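PDB 2BUE: Aac(6')-ib from Escherichia coli, which probably transfers the acetyl group of acetyl-CoA to the 6'-amino group of aminoglycosides such as kanamycin B, conferring antibiotic resistance. Local coordinates for residues A[82-86]-A[87-91]; A[124-128]-A[129-133]; A[162-165]-A[166-170]; A[192-195]-A[196-199]. The protein carries 2 engineered substitutions. One frame throughout, in Å; residues are numbered along the deposited sequence.

Contacts 1 to 3 belong to the GNAT acetyltransferase fold; contact 4 lies on helix 192-197 and the residues after it, directly following strand 183-191. Contact 2, the glycine-rich loop, receives the coenzyme A pyrophosphate, and contact 3, a turn of helix 161-169, faces the same cofactor; their centres are 12 Å apart and they touch directly. Contact 1, a hairpin tip, is also 12 Å from contact 2 between centres and packs against the loop and the start of helix 131-144. It does not meet contact 3, the nearest atoms being about 11 Å apart. Contact 4 binds calcium; its nearest atoms come to about 6 Å from contact 3, without touching it.

Contact 1. Residues A[82-86]-A[87-91]; sequences IAMLN and GEPIG
Leu85 and Glu88 close the tip of a beta hairpin through a pair of backbone hydrogen bonds, Leu85 N to Glu88 O and Glu88 N to Leu85 O, each 2.9 Å long. Asn86 and Gly87 form the corners of the type I' turn between them, both with positive phi. Further from the tip the pairing slips by one residue: Ile90 and Gly91 both face Ala83, which makes a classic beta bulge. The carbonyl of Ala83 takes a short, nearly straight bond from Ile90 N (2.7 Å, 172° at the hydrogen) and a weak one from Gly91 N, while Ala83 N donates to Gly91 O.

Apolar contacts line both faces. On one, Ile82 and Pro89 lie side by side, with CG2 of Ile82 3.7 Å from CB of Pro89. Met84 is folded back on itself, bent at both chi2 and chi3, and this curl brings SD to 3.7 Å from Pro89 CA and CE to 3.6 Å from Gly87 O, laying the thioether across the opposing strand. On the other face Leu85 CB meets Ile90 CD1 at 3.9 Å. Ile90 holds CG1 between its backbone N and carbonyl carbon (chi1 61°), a position that sets CG1 3.5 Å from Ala83 O.

The hairpin joins strands 78-85 and 88-97 of the central sheet. Helix 36-43 covers Ile82 and Pro89 with Met38 and Trp42, helix 131-144 meets Ala83, Leu85 and Ile90 through Leu131 and Leu135, and strand 26-30 pairs with the outer side through backbone bonds to Ile82 and Met84.

Contact 2. Residues A[124-128]-A[129-133]; sequences ASQLG and KGLGT. With COA (coenzyme A), chain B.
The carboxamide of Gln126 carries Leu131 over one face, with the methyl CD2 standing 4.0 Å above Gln126 CD; its OE1 accepts a hydrogen bond from Asn123 ND2, which fixes the rotation of the group. Leu131 CD2 also touches Gln126 CB, so that CB and the amide of the glutamine both rest on one branch of the leucine. Lys129 reaches back along the loop with its chain fully extended beyond CG, and NZ makes a weak bond of 3.4 Å to Ser125 O.

These residues flank the pyrophosphate-binding loop of the GNAT fold, with glycines at every second position from Gly128 to Gly132. Its backbone N-H groups converge on coenzyme A: Gly128 N gives a 2.9 Å bond to O5A, Gly132 N a 2.8 Å bond to O4A, and Gly130 N bonds to O2A. Thr133 grips O1A twice, with its N and with OG1 at 2.7 Å; OG1 lies beside the backbone N (chi1 -61°), which lets both donors reach the same oxygen. At Gly132 there is no side chain to collide with the phosphate. A single water ties loop and ligand together, accepting from Lys129 N and Leu131 N and donating to Gln126 O (2.6 Å) and to O4A of coenzyme A (2.5 Å). The start of the helix would add a favourable electrostatic field for the two phosphates.

The loop leads from strand 114-121 into helix 131-144; Leu127 packs on Leu121, on His47 of helix 46-49 and on Arg162 of helix 161-169, while strand 88-97 lies against Gln126.

Contact 3. Residues A[162-165]-A[166-170]; sequences RAIR and CYEKA. With COA (coenzyme A), chain B.
Arg162 to Lys169 form regular alpha-helix, Cys166, Tyr167, Glu168 and Lys169 each donating their N-H to the carbonyl four residues back at about 2.9 to 3.0 Å. This is helix 161-169 of the GNAT fold, and the side chains on one flank line the coenzyme A site.

Arg165 and Glu168 cross at about a right angle and form a salt bridge, NH1 to OE1, 3.0 Å long. The carboxylate oxygen is met on its anti side and somewhat out of its plane, whereas it lies nearly in the guanidinium plane. Lys169 CG covers one face of the same guanidinium, 3.6 Å from CZ of Arg165. Glu168 and the coenzyme at its edge and Lys169 over one face thus fix how the guanidinium is turned; OE2 of Glu168 has a further salt-bridge partner in Arg174. Arg162 projects from the preceding turn with CG opposite its backbone N (chi1 179°) and lays its methylenes against the adenine, CB 3.6 Å from C5A; past a bend at chi3 its guanidinium turns one face to the hydroxyl oxygen OAP.

Nearer the thiol end of the cofactor, Tyr167 presents its ring edge to the sulfur S1P, and its OH is hydrogen-bonded to Gln119. Cys166 SG approaches CCP of the pantetheine arm at 3.8 Å and also meets Thr133 on helix 131-144.

Arg165 and Lys169 share the 3'-phosphate of coenzyme A: Arg165 NE donates an almost straight bond (172°) to O7A at 3.2 Å, and Lys169 NZ reaches O8A at 2.7 Å.

Contact 4. Residues A[192-195]-A[196-199]; sequences RQAF and ERTR. With CA (calcium ion), chain E.
Phe195 and Arg199 stack face to face, the guanidinium lying nearly flat on the ring with the planes 15° apart and the centres 3.9 Å apart. The cation-pi contact is off-centre, CZ of Arg199 standing 32° off the ring normal, while CD adds a CH-pi contact over the face. Bends at chi2 and chi3 fold Arg199 back along the helix and bring its NE over the ring.

Hydrogen bonds reinforce this fold. NE of Arg199 also donates to Phe195 O at 2.8 Å, and NH1 binds OG1 of Thr198, which lies near the guanidinium plane. Thr198 in turn spends OG1 and N on the carbonyl of Ala194, each at 3.0 Å and reaching it from opposite faces. Before these come the ordinary helical bonds Glu196 N to Arg192 O and Arg197 N to Gln193 O.

Arginine side chains make the looser contacts. The guanidinium of Arg197 rests with one face on the backbone at Gln193 O and Ala194, its NE 3.5 Å from Gln193 CG. Arg192 CG lies 3.5 Å from Glu196 OE2, but its guanidinium is hydrogen-bonded to Val149 O and Phe144 O.

One calcium ion is bound by Arg197 O at 2.4 Å, by a water and by O of Ser200 and O of the C-terminal residue Ala202. Side-chain donors of Thr198 and Arg199 thus supplement the backbone in binding the carbonyls of Ala194 and Phe195, and the calcium ion draws the C-terminal tail together through backbone oxygens, the one on Ala202 probably sharing the negative charge of the chain terminus.

Contact 1. Residues A[82-86]-A[87-91]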
loop_
_atom_site.group_PDB
_atom_site.type_symbol
_atom_site.label_atom_id
_atom_site.label_comp_id
_atom_site.label_asym_id
_atom_site.label_seq_id
_atom_site.Cartn_x
_atom_site.Cartn_y
_atom_site.Cartn_z
ATOM N N ILE A 82 -10.360 0.979 0.709
ATOM C CA ILE A 82 -10.861 -0.278 0.182
ATOM C C ILE A 82 -10.859 -0.175 -1.342
ATOM O O ILE A 82 -11.368 0.804 -1.910
ATOM C CB ILE A 82 -12.277 -0.651 0.725
ATOM C CG1 ILE A 82 -12.233 -0.789 2.256
ATOM C CG2 ILE A 82 -12.764 -1.949 0.016
ATOM C CD1 ILE A 82 -11.343 -1.936 2.784
ATOM N N ALA A 83 -10.253 -1.174 -1.979
ATOM C CA ALA A 83 -10.251 -1.295 -3.434
ATOM C C ALA A 83 -11.533 -1.967 -3.885
ATOM O O ALA A 83 -11.925 -3.022 -3.338
ATOM C CB ALA A 83 -9.044 -2.091 -3.895
ATOM N N MET A 84 -12.161 -1.367 -4.899
ATOM C CA MET A 84 -13.450 -1.837 -5.426
ATOM C C MET A 84 -13.350 -2.239 -6.897
ATOM O O MET A 84 -12.661 -1.583 -7.675
ATOM C CB MET A 84 -14.494 -0.720 -5.318
ATOM C CG MET A 84 -14.687 -0.145 -3.924
ATOM S SD MET A 84 -15.439 -1.330 -2.799
ATOM C CE MET A 84 -17.039 -1.585 -3.605
ATOM N N LEU A 85 -14.046 -3.315 -7.258
ATOM C CA LEU A 85 -14.130 -3.764 -8.645
ATOM C C LEU A 85 -15.541 -4.266 -8.886
ATOM O O LEU A 85 -16.022 -5.155 -8.168
ATOM C CB LEU A 85 -13.125 -4.883 -8.928
ATOM C CG LEU A 85 -13.216 -5.603 -10.285
ATOM C CD1 LEU A 85 -12.772 -4.655 -11.420
ATOM C CD2 LEU A 85 -12.420 -6.914 -10.306
ATOM N N ASN A 86 -16.206 -3.671 -9.879
ATOM C CA ASN A 86 -17.597 -4.013 -10.207
ATOM C C ASN A 86 -18.506 -4.030 -8.971
ATOM O O ASN A 86 -19.264 -4.986 -8.761
ATOM C CB ASN A 86 -17.658 -5.370 -10.919
ATOM C CG ASN A 86 -16.818 -5.414 -12.199
ATOM O OD1 ASN A 86 -16.786 -4.457 -12.980
ATOM N ND2 ASN A 86 -16.144 -6.544 -12.420
ATOM N N GLY A 87 -18.392 -2.992 -8.145
ATOM C CA GLY A 87 -19.188 -2.851 -6.923
ATOM C C GLY A 87 -18.870 -3.794 -5.765
ATOM O O GLY A 87 -19.599 -3.793 -4.768
ATOM N N GLU A 88 -17.797 -4.586 -5.889
ATOM C CA GLU A 88 -17.356 -5.506 -4.830
ATOM C C GLU A 88 -16.030 -5.043 -4.220
ATOM O O GLU A 88 -15.141 -4.613 -4.957
ATOM C CB GLU A 88 -17.154 -6.935 -5.356
ATOM C CG GLU A 88 -18.426 -7.632 -5.842
ATOM C CD GLU A 88 -19.396 -7.930 -4.718
ATOM O OE1 GLU A 88 -18.943 -8.321 -3.610
ATOM O OE2 GLU A 88 -20.615 -7.771 -4.944
ATOM N N PRO A 89 -15.894 -5.149 -2.881
ATOM C CA PRO A 89 -14.592 -4.893 -2.254
ATOM C C PRO A 89 -13.617 -6.031 -2.561
ATOM O O PRO A 89 -13.924 -7.206 -2.316
ATOM C CB PRO A 89 -14.924 -4.798 -0.760
ATOM C CG PRO A 89 -16.181 -5.635 -0.580
ATOM C CD PRO A 89 -16.934 -5.520 -1.897
ATOM N N ILE A 90 -12.459 -5.694 -3.129
ATOM C CA ILE A 90 -11.494 -6.716 -3.525
ATOM C C ILE A 90 -10.099 -6.590 -2.887
ATOM O O ILE A 90 -9.215 -7.417 -3.119
ATOM C CB ILE A 90 -11.361 -6.812 -5.078
ATOM C CG1 ILE A 90 -10.872 -5.478 -5.668
ATOM C CG2 ILE A 90 -12.686 -7.242 -5.679
ATOM C CD1 ILE A 90 -9.887 -5.582 -6.821
ATOM N N GLY A 91 -9.897 -5.572 -2.069
ATOM C CA GLY A 91 -8.605 -5.460 -1.413
ATOM C C GLY A 91 -8.534 -4.281 -0.474
ATOM O O GLY A 91 -9.489 -3.485 -0.369
#

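Contact 2. Residues A[124-128]-A[129-133]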
loop_
_atom_site.group_PDB
_atom_site.type_symbol
_atom_site.label_atom_id
_atom_site.label_comp_id
_atom_site.label_asym_id
_atom_site.label_seq_id
_atom_site.Cartn_x
_atom_site.Cartn_y
_atom_site.Cartn_z
ATOM N N ALA A 124 -7.776 -15.086 -2.930
ATOM C CA ALA A 124 -6.711 -15.919 -3.489
ATOM C C ALA A 124 -6.939 -16.167 -4.978
ATOM O O ALA A 124 -5.992 -16.191 -5.766
ATOM C CB ALA A 124 -6.628 -17.242 -2.739
ATOM N N SER A 125 -8.203 -16.325 -5.350
ATOM C CA SER A 125 -8.586 -16.640 -6.737
ATOM C C SER A 125 -8.267 -15.524 -7.731
ATOM O O SER A 125 -8.212 -15.759 -8.947
ATOM C CB SER A 125 -10.072 -17.017 -6.820
ATOM O OG SER A 125 -10.914 -15.907 -6.562
ATOM N N GLN A 126 -8.039 -14.318 -7.208
ATOM C CA GLN A 126 -7.840 -13.142 -8.053
ATOM C C GLN A 126 -6.388 -12.685 -8.138
ATOM O O GLN A 126 -6.128 -11.616 -8.695
ATOM C CB GLN A 126 -8.752 -11.983 -7.588
ATOM C CG GLN A 126 -10.252 -12.232 -7.772
ATOM C CD GLN A 126 -11.139 -11.100 -7.256
ATOM O OE1 GLN A 126 -10.982 -10.616 -6.134
ATOM N NE2 GLN A 126 -12.090 -10.674 -8.085
ATOM N N LEU A 127 -5.453 -13.479 -7.608
ATOM C CA LEU A 127 -4.017 -13.152 -7.636
ATOM C C LEU A 127 -3.402 -13.486 -8.987
ATOM O O LEU A 127 -3.863 -14.404 -9.663
ATOM C CB LEU A 127 -3.238 -13.904 -6.549
ATOM C CG LEU A 127 -3.677 -13.724 -5.089
ATOM C CD1 LEU A 127 -2.869 -14.591 -4.123
ATOM C CD2 LEU A 127 -3.611 -12.239 -4.677
ATOM N N GLY A 128 -2.368 -12.735 -9.368
ATOM C CA GLY A 128 -1.611 -12.999 -10.606
ATOM C C GLY A 128 -2.368 -12.799 -11.906
ATOM O O GLY A 128 -2.018 -13.397 -12.935
ATOM N N LYS A 129 -3.405 -11.970 -11.878
ATOM C CA LYS A 129 -4.217 -11.685 -13.056
ATOM C C LYS A 129 -4.258 -10.180 -13.404
ATOM O O LYS A 129 -5.171 -9.718 -14.105
ATOM C CB LYS A 129 -5.628 -12.233 -12.850
ATOM C CG LYS A 129 -5.678 -13.770 -12.776
ATOM C CD LYS A 129 -7.081 -14.239 -12.436
ATOM C CE LYS A 129 -7.151 -15.748 -12.385
ATOM N NZ LYS A 129 -8.568 -16.197 -12.264
ATOM N N GLY A 130 -3.283 -9.426 -12.898
ATOM C CA GLY A 130 -3.151 -8.003 -13.233
ATOM C C GLY A 130 -3.935 -7.019 -12.373
ATOM O O GLY A 130 -3.808 -5.802 -12.538
ATOM N N LEU A 131 -4.737 -7.541 -11.445
ATOM C CA LEU A 131 -5.611 -6.700 -10.598
ATOM C C LEU A 131 -4.798 -5.860 -9.604
ATOM O O LEU A 131 -5.151 -4.707 -9.318
ATOM C CB LEU A 131 -6.608 -7.586 -9.841
ATOM C CG LEU A 131 -8.050 -7.150 -9.657
ATOM C CD1 LEU A 131 -8.690 -6.730 -11.016
ATOM C CD2 LEU A 131 -8.855 -8.310 -9.024
ATOM N N GLY A 132 -3.729 -6.444 -9.067
ATOM C CA GLY A 132 -2.835 -5.714 -8.157
ATOM C C GLY A 132 -2.153 -4.540 -8.857
ATOM O O GLY A 132 -2.063 -3.442 -8.299
ATOM N N THR A 133 -1.692 -4.760 -10.091
ATOM C CA THR A 133 -1.124 -3.674 -10.899
ATOM C C THR A 133 -2.166 -2.548 -11.114
ATOM O O THR A 133 -1.850 -1.366 -10.933
ATOM C CB THR A 133 -0.554 -4.219 -12.245
ATOM O OG1 THR A 133 0.490 -5.160 -11.956
ATOM C CG2 THR A 133 0.047 -3.099 -13.073
HETATM N N1A COA B . 7.278 -14.789 -8.114
HETATM C C2A COA B . 7.759 -13.851 -8.928
HETATM N N3A COA B . 6.973 -13.216 -9.786
HETATM C C4A COA B . 5.665 -13.521 -9.843
HETATM C C5A COA B . 5.129 -14.491 -9.015
HETATM C C6A COA B . 5.973 -15.137 -8.126
HETATM N N6A COA B . 5.481 -16.078 -7.312
HETATM N N7A COA B . 3.827 -14.594 -9.276
HETATM C C8A COA B . 3.545 -13.721 -10.240
HETATM N N9A COA B . 4.666 -13.078 -10.587
HETATM C C1B COA B . 4.782 -12.023 -11.587
HETATM C C2B COA B . 3.593 -12.185 -12.511
HETATM O O2B COA B . 3.994 -12.995 -13.620
HETATM C C3B COA B . 3.297 -10.737 -12.889
HETATM O O3B COA B . 4.282 -10.281 -13.822
HETATM P P3B COA B . 4.045 -10.411 -15.399
HETATM O O7A COA B . 5.254 -9.548 -16.047
HETATM O O8A COA B . 2.680 -9.628 -15.728
HETATM O O9A COA B . 4.034 -11.832 -15.846
HETATM C C4B COA B . 3.552 -9.996 -11.567
HETATM O O4B COA B . 4.508 -10.803 -10.826
HETATM C C5B COA B . 2.378 -9.630 -10.655
HETATM O O5B COA B . 1.506 -8.661 -11.252
HETATM P P1A COA B . -0.083 -8.752 -10.902
HETATM O O1A COA B . -0.747 -7.427 -11.180
HETATM O O2A COA B . -0.727 -9.970 -11.457
HETATM O O3A COA B . 0.017 -8.921 -9.321
HETATM P P2A COA B . -1.252 -9.308 -8.373
HETATM O O4A COA B . -2.503 -8.963 -9.074
HETATM O O5A COA B . -1.069 -10.666 -7.778
HETATM O O6A COA B . -1.014 -8.222 -7.193
HETATM C CBP COA B . -0.135 -8.184 -4.926
HETATM C CCP COA B . 0.221 -8.175 -6.428
HETATM C CDP COA B . 1.189 -8.179 -4.126
HETATM C CEP COA B . -0.962 -6.912 -4.608
HETATM C CAP COA B . -0.967 -9.470 -4.600
HETATM O OAP COA B . -0.334 -10.638 -5.164
HETATM C C9P COA B . -1.230 -9.653 -3.089
HETATM O O9P COA B . -2.036 -8.920 -2.512
HETATM N N8P COA B . -0.535 -10.644 -2.486
HETATM C C7P COA B . -0.664 -10.959 -1.045
HETATM C C6P COA B . -0.331 -9.724 -0.167
HETATM C C5P COA B . 0.979 -8.998 -0.561
HETATM O O5P COA B . 1.978 -9.620 -0.934
HETATM N N4P COA B . 0.953 -7.660 -0.452
HETATM C C3P COA B . 2.128 -6.844 -0.828
HETATM C C2P COA B . 3.122 -6.657 0.316
HETATM S S1P COA B . 4.497 -5.504 -0.133
HETATM O O HOH W 1 -4.477 -10.144 -10.077
#

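Contact 3. Residues A[162-165]-A[166-170]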
loop_
_atom_site.group_PDB
_atom_site.type_symbol
_atom_site.label_atom_id
_atom_site.label_comp_id
_atom_site.label_asym_id
_atom_site.label_seq_id
_atom_site.Cartn_x
_atom_site.Cartn_y
_atom_site.Cartn_z
ATOM N N ARG A 162 6.754 -11.385 -6.282
ATOM C CA ARG A 162 5.506 -11.088 -6.977
ATOM C C ARG A 162 5.127 -9.620 -6.739
ATOM O O ARG A 162 4.773 -8.900 -7.681
ATOM C CB ARG A 162 4.380 -12.024 -6.495
ATOM C CG ARG A 162 3.038 -11.752 -7.173
ATOM C CD ARG A 162 1.954 -12.766 -6.741
ATOM N NE ARG A 162 1.794 -12.783 -5.294
ATOM C CZ ARG A 162 1.271 -13.788 -4.590
ATOM N NH1 ARG A 162 0.848 -14.894 -5.202
ATOM N NH2 ARG A 162 1.190 -13.697 -3.272
ATOM N N ALA A 163 5.218 -9.184 -5.485
ATOM C CA ALA A 163 4.897 -7.766 -5.138
ATOM C C ALA A 163 5.868 -6.824 -5.865
ATOM O O ALA A 163 5.463 -5.809 -6.429
ATOM C CB ALA A 163 4.978 -7.552 -3.651
ATOM N N ILE A 164 7.152 -7.177 -5.860
ATOM C CA ILE A 164 8.171 -6.356 -6.547
ATOM C C ILE A 164 7.851 -6.185 -8.042
ATOM O O ILE A 164 7.877 -5.057 -8.575
ATOM C CB ILE A 164 9.613 -6.922 -6.330
ATOM C CG1 ILE A 164 10.007 -6.840 -4.841
ATOM C CG2 ILE A 164 10.625 -6.191 -7.205
ATOM C CD1 ILE A 164 11.173 -7.769 -4.461
ATOM N N ARG A 165 7.522 -7.289 -8.715
ATOM C CA ARG A 165 7.152 -7.229 -10.124
ATOM C C ARG A 165 5.883 -6.408 -10.361
ATOM O O ARG A 165 5.834 -5.608 -11.293
ATOM C CB ARG A 165 7.006 -8.633 -10.719
ATOM C CG ARG A 165 6.631 -8.615 -12.198
ATOM C CD ARG A 165 7.827 -8.283 -13.104
ATOM N NE ARG A 165 7.397 -7.813 -14.425
ATOM C CZ ARG A 165 7.744 -6.639 -14.955
ATOM N NH1 ARG A 165 8.548 -5.814 -14.292
ATOM N NH2 ARG A 165 7.303 -6.292 -16.162
ATOM N N CYS A 166 4.873 -6.592 -9.513
ATOM C CA CYS A 166 3.641 -5.795 -9.623
ATOM C C CYS A 166 3.992 -4.294 -9.562
ATOM O O CYS A 166 3.548 -3.504 -10.406
ATOM C CB CYS A 166 2.684 -6.171 -8.499
ATOM S SG CYS A 166 1.260 -5.077 -8.336
ATOM N N TYR A 167 4.813 -3.920 -8.578
ATOM C CA TYR A 167 5.192 -2.518 -8.422
ATOM C C TYR A 167 5.938 -1.975 -9.647
ATOM O O TYR A 167 5.685 -0.854 -10.091
ATOM C CB TYR A 167 6.012 -2.300 -7.148
ATOM C CG TYR A 167 5.186 -2.325 -5.874
ATOM C CD1 TYR A 167 4.080 -1.450 -5.728
ATOM C CD2 TYR A 167 5.566 -3.127 -4.779
ATOM C CE1 TYR A 167 3.318 -1.410 -4.538
ATOM C CE2 TYR A 167 4.795 -3.118 -3.587
ATOM C CZ TYR A 167 3.667 -2.243 -3.486
ATOM O OH TYR A 167 2.857 -2.156 -2.349
ATOM N N GLU A 168 6.848 -2.784 -10.187
ATOM C CA GLU A 168 7.552 -2.419 -11.432
ATOM C C GLU A 168 6.574 -2.197 -12.584
ATOM O O GLU A 168 6.691 -1.207 -13.309
ATOM C CB GLU A 168 8.577 -3.498 -11.796
ATOM C CG GLU A 168 9.788 -3.497 -10.875
ATOM C CD GLU A 168 10.851 -4.471 -11.348
ATOM O OE1 GLU A 168 10.467 -5.500 -11.960
ATOM O OE2 GLU A 168 12.051 -4.205 -11.102
ATOM N N LYS A 169 5.612 -3.106 -12.739
ATOM C CA LYS A 169 4.591 -2.981 -13.793
ATOM C C LYS A 169 3.764 -1.698 -13.622
ATOM O O LYS A 169 3.327 -1.081 -14.605
ATOM C CB LYS A 169 3.678 -4.202 -13.811
ATOM C CG LYS A 169 4.389 -5.457 -14.289
ATOM C CD LYS A 169 3.418 -6.465 -14.837
ATOM C CE LYS A 169 2.583 -7.041 -13.758
ATOM N NZ LYS A 169 1.377 -7.734 -14.308
ATOM N N ALA A 170 3.584 -1.283 -12.373
ATOM C CA ALA A 170 2.872 -0.033 -12.073
ATOM C C ALA A 170 3.740 1.240 -12.097
ATOM O O ALA A 170 3.258 2.322 -11.702
ATOM C CB ALA A 170 2.154 -0.154 -10.728
HETATM N N1A COA B . 7.278 -14.789 -8.114
HETATM C C2A COA B . 7.759 -13.851 -8.928
HETATM N N3A COA B . 6.973 -13.216 -9.786
HETATM C C4A COA B . 5.665 -13.521 -9.843
HETATM C C5A COA B . 5.129 -14.491 -9.015
HETATM C C6A COA B . 5.973 -15.137 -8.126
HETATM N N6A COA B . 5.481 -16.078 -7.312
HETATM N N7A COA B . 3.827 -14.594 -9.276
HETATM C C8A COA B . 3.545 -13.721 -10.240
HETATM N N9A COA B . 4.666 -13.078 -10.587
HETATM C C1B COA B . 4.782 -12.023 -11.587
HETATM C C2B COA B . 3.593 -12.185 -12.511
HETATM O O2B COA B . 3.994 -12.995 -13.620
HETATM C C3B COA B . 3.297 -10.737 -12.889
HETATM O O3B COA B . 4.282 -10.281 -13.822
HETATM P P3B COA B . 4.045 -10.411 -15.399
HETATM O O7A COA B . 5.254 -9.548 -16.047
HETATM O O8A COA B . 2.680 -9.628 -15.728
HETATM O O9A COA B . 4.034 -11.832 -15.846
HETATM C C4B COA B . 3.552 -9.996 -11.567
HETATM O O4B COA B . 4.508 -10.803 -10.826
HETATM C C5B COA B . 2.378 -9.630 -10.655
HETATM O O5B COA B . 1.506 -8.661 -11.252
HETATM P P1A COA B . -0.083 -8.752 -10.902
HETATM O O1A COA B . -0.747 -7.427 -11.180
HETATM O O2A COA B . -0.727 -9.970 -11.457
HETATM O O3A COA B . 0.017 -8.921 -9.321
HETATM P P2A COA B . -1.252 -9.308 -8.373
HETATM O O4A COA B . -2.503 -8.963 -9.074
HETATM O O5A COA B . -1.069 -10.666 -7.778
HETATM O O6A COA B . -1.014 -8.222 -7.193
HETATM C CBP COA B . -0.135 -8.184 -4.926
HETATM C CCP COA B . 0.221 -8.175 -6.428
HETATM C CDP COA B . 1.189 -8.179 -4.126
HETATM C CEP COA B . -0.962 -6.912 -4.608
HETATM C CAP COA B . -0.967 -9.470 -4.600
HETATM O OAP COA B . -0.334 -10.638 -5.164
HETATM C C9P COA B . -1.230 -9.653 -3.089
HETATM O O9P COA B . -2.036 -8.920 -2.512
HETATM N N8P COA B . -0.535 -10.644 -2.486
HETATM C C7P COA B . -0.664 -10.959 -1.045
HETATM C C6P COA B . -0.331 -9.724 -0.167
HETATM C C5P COA B . 0.979 -8.998 -0.561
HETATM O O5P COA B . 1.978 -9.620 -0.934
HETATM N N4P COA B . 0.953 -7.660 -0.452
HETATM C C3P COA B . 2.128 -6.844 -0.828
HETATM C C2P COA B . 3.122 -6.657 0.316
HETATM S S1P COA B . 4.497 -5.504 -0.133
#

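Contact 4. Residues A[192-195]-A[196-199]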
loop_
_atom_site.group_PDB
_atom_site.type_symbol
_atom_site.label_atom_id
_atom_site.label_comp_id
_atom_site.label_asym_id
_atom_site.label_seq_id
_atom_site.Cartn_x
_atom_site.Cartn_y
_atom_site.Cartn_z
ATOM N N ARG A 192 7.026 12.167 -9.394
ATOM C CA ARG A 192 5.990 12.850 -10.140
ATOM C C ARG A 192 6.446 13.058 -11.575
ATOM O O ARG A 192 5.658 12.882 -12.470
ATOM C CB ARG A 192 5.632 14.188 -9.498
ATOM C CG ARG A 192 4.551 14.924 -10.297
ATOM C CD ARG A 192 4.164 16.239 -9.638
ATOM N NE ARG A 192 3.410 16.037 -8.397
ATOM C CZ ARG A 192 2.100 15.778 -8.337
ATOM N NH1 ARG A 192 1.375 15.656 -9.451
ATOM N NH2 ARG A 192 1.521 15.588 -7.141
ATOM N N GLN A 193 7.723 13.410 -11.777
ATOM C CA GLN A 193 8.239 13.637 -13.147
ATOM C C GLN A 193 8.097 12.382 -14.011
ATOM O O GLN A 193 7.682 12.459 -15.178
ATOM C CB GLN A 193 9.689 14.121 -13.128
ATOM C CG GLN A 193 10.196 14.562 -14.534
ATOM C CD GLN A 193 11.621 15.136 -14.530
ATOM O OE1 GLN A 193 12.575 14.492 -14.058
ATOM N NE2 GLN A 193 11.772 16.347 -15.087
ATOM N N ALA A 194 8.407 11.219 -13.427
ATOM C CA ALA A 194 8.230 9.946 -14.138
ATOM C C ALA A 194 6.786 9.693 -14.520
ATOM O O ALA A 194 6.501 9.269 -15.647
ATOM C CB ALA A 194 8.786 8.762 -13.293
ATOM N N PHE A 195 5.872 9.956 -13.580
ATOM C CA PHE A 195 4.440 9.771 -13.790
ATOM C C PHE A 195 3.958 10.664 -14.948
ATOM O O PHE A 195 3.202 10.213 -15.817
ATOM C CB PHE A 195 3.686 10.095 -12.487
ATOM C CG PHE A 195 2.208 9.960 -12.594
ATOM C CD1 PHE A 195 1.601 8.710 -12.520
ATOM C CD2 PHE A 195 1.403 11.105 -12.780
ATOM C CE1 PHE A 195 0.201 8.583 -12.608
ATOM C CE2 PHE A 195 0.019 10.994 -12.871
ATOM C CZ PHE A 195 -0.594 9.737 -12.795
ATOM N N GLU A 196 4.396 11.921 -14.937
ATOM C CA GLU A 196 4.067 12.886 -16.009
ATOM C C GLU A 196 4.552 12.382 -17.367
ATOM O O GLU A 196 3.780 12.326 -18.330
ATOM C CB GLU A 196 4.703 14.247 -15.715
ATOM C CG GLU A 196 4.067 14.998 -14.530
ATOM C CD GLU A 196 4.895 16.176 -14.071
ATOM O OE1 GLU A 196 6.005 16.404 -14.609
ATOM O OE2 GLU A 196 4.465 16.877 -13.143
ATOM N N ARG A 197 5.824 11.980 -17.421
ATOM C CA ARG A 197 6.444 11.519 -18.676
ATOM C C ARG A 197 5.739 10.312 -19.251
ATOM O O ARG A 197 5.618 10.183 -20.484
ATOM C CB ARG A 197 7.925 11.227 -18.470
ATOM C CG ARG A 197 8.785 12.459 -18.301
ATOM C CD ARG A 197 10.270 12.074 -18.203
ATOM N NE ARG A 197 10.791 11.979 -16.828
ATOM C CZ ARG A 197 11.089 10.841 -16.191
ATOM N NH1 ARG A 197 10.899 9.660 -16.770
ATOM N NH2 ARG A 197 11.571 10.881 -14.955
ATOM N N THR A 198 5.233 9.439 -18.383
ATOM C CA THR A 198 4.624 8.191 -18.839
ATOM C C THR A 198 3.127 8.264 -19.096
ATOM O O THR A 198 2.517 7.251 -19.458
ATOM C CB THR A 198 4.954 6.998 -17.915
ATOM O OG1 THR A 198 4.479 7.274 -16.591
ATOM C CG2 THR A 198 6.477 6.753 -17.888
ATOM N N ARG A 199 2.520 9.445 -18.939
ATOM C CA ARG A 199 1.074 9.565 -19.233
ATOM C C ARG A 199 0.733 9.487 -20.717
ATOM O O ARG A 199 -0.381 9.131 -21.076
ATOM C CB ARG A 199 0.458 10.859 -18.663
ATOM C CG ARG A 199 0.319 10.920 -17.144
ATOM C CD ARG A 199 -0.192 9.656 -16.514
ATOM N NE ARG A 199 0.903 8.717 -16.268
ATOM C CZ ARG A 199 0.750 7.472 -15.835
ATOM N NH1 ARG A 199 1.815 6.706 -15.650
ATOM N NH2 ARG A 199 -0.463 6.992 -15.584
HETATM CA CA CA E . 5.786 11.128 -22.641
HETATM O O HOH W 2 6.859 9.126 -23.099
#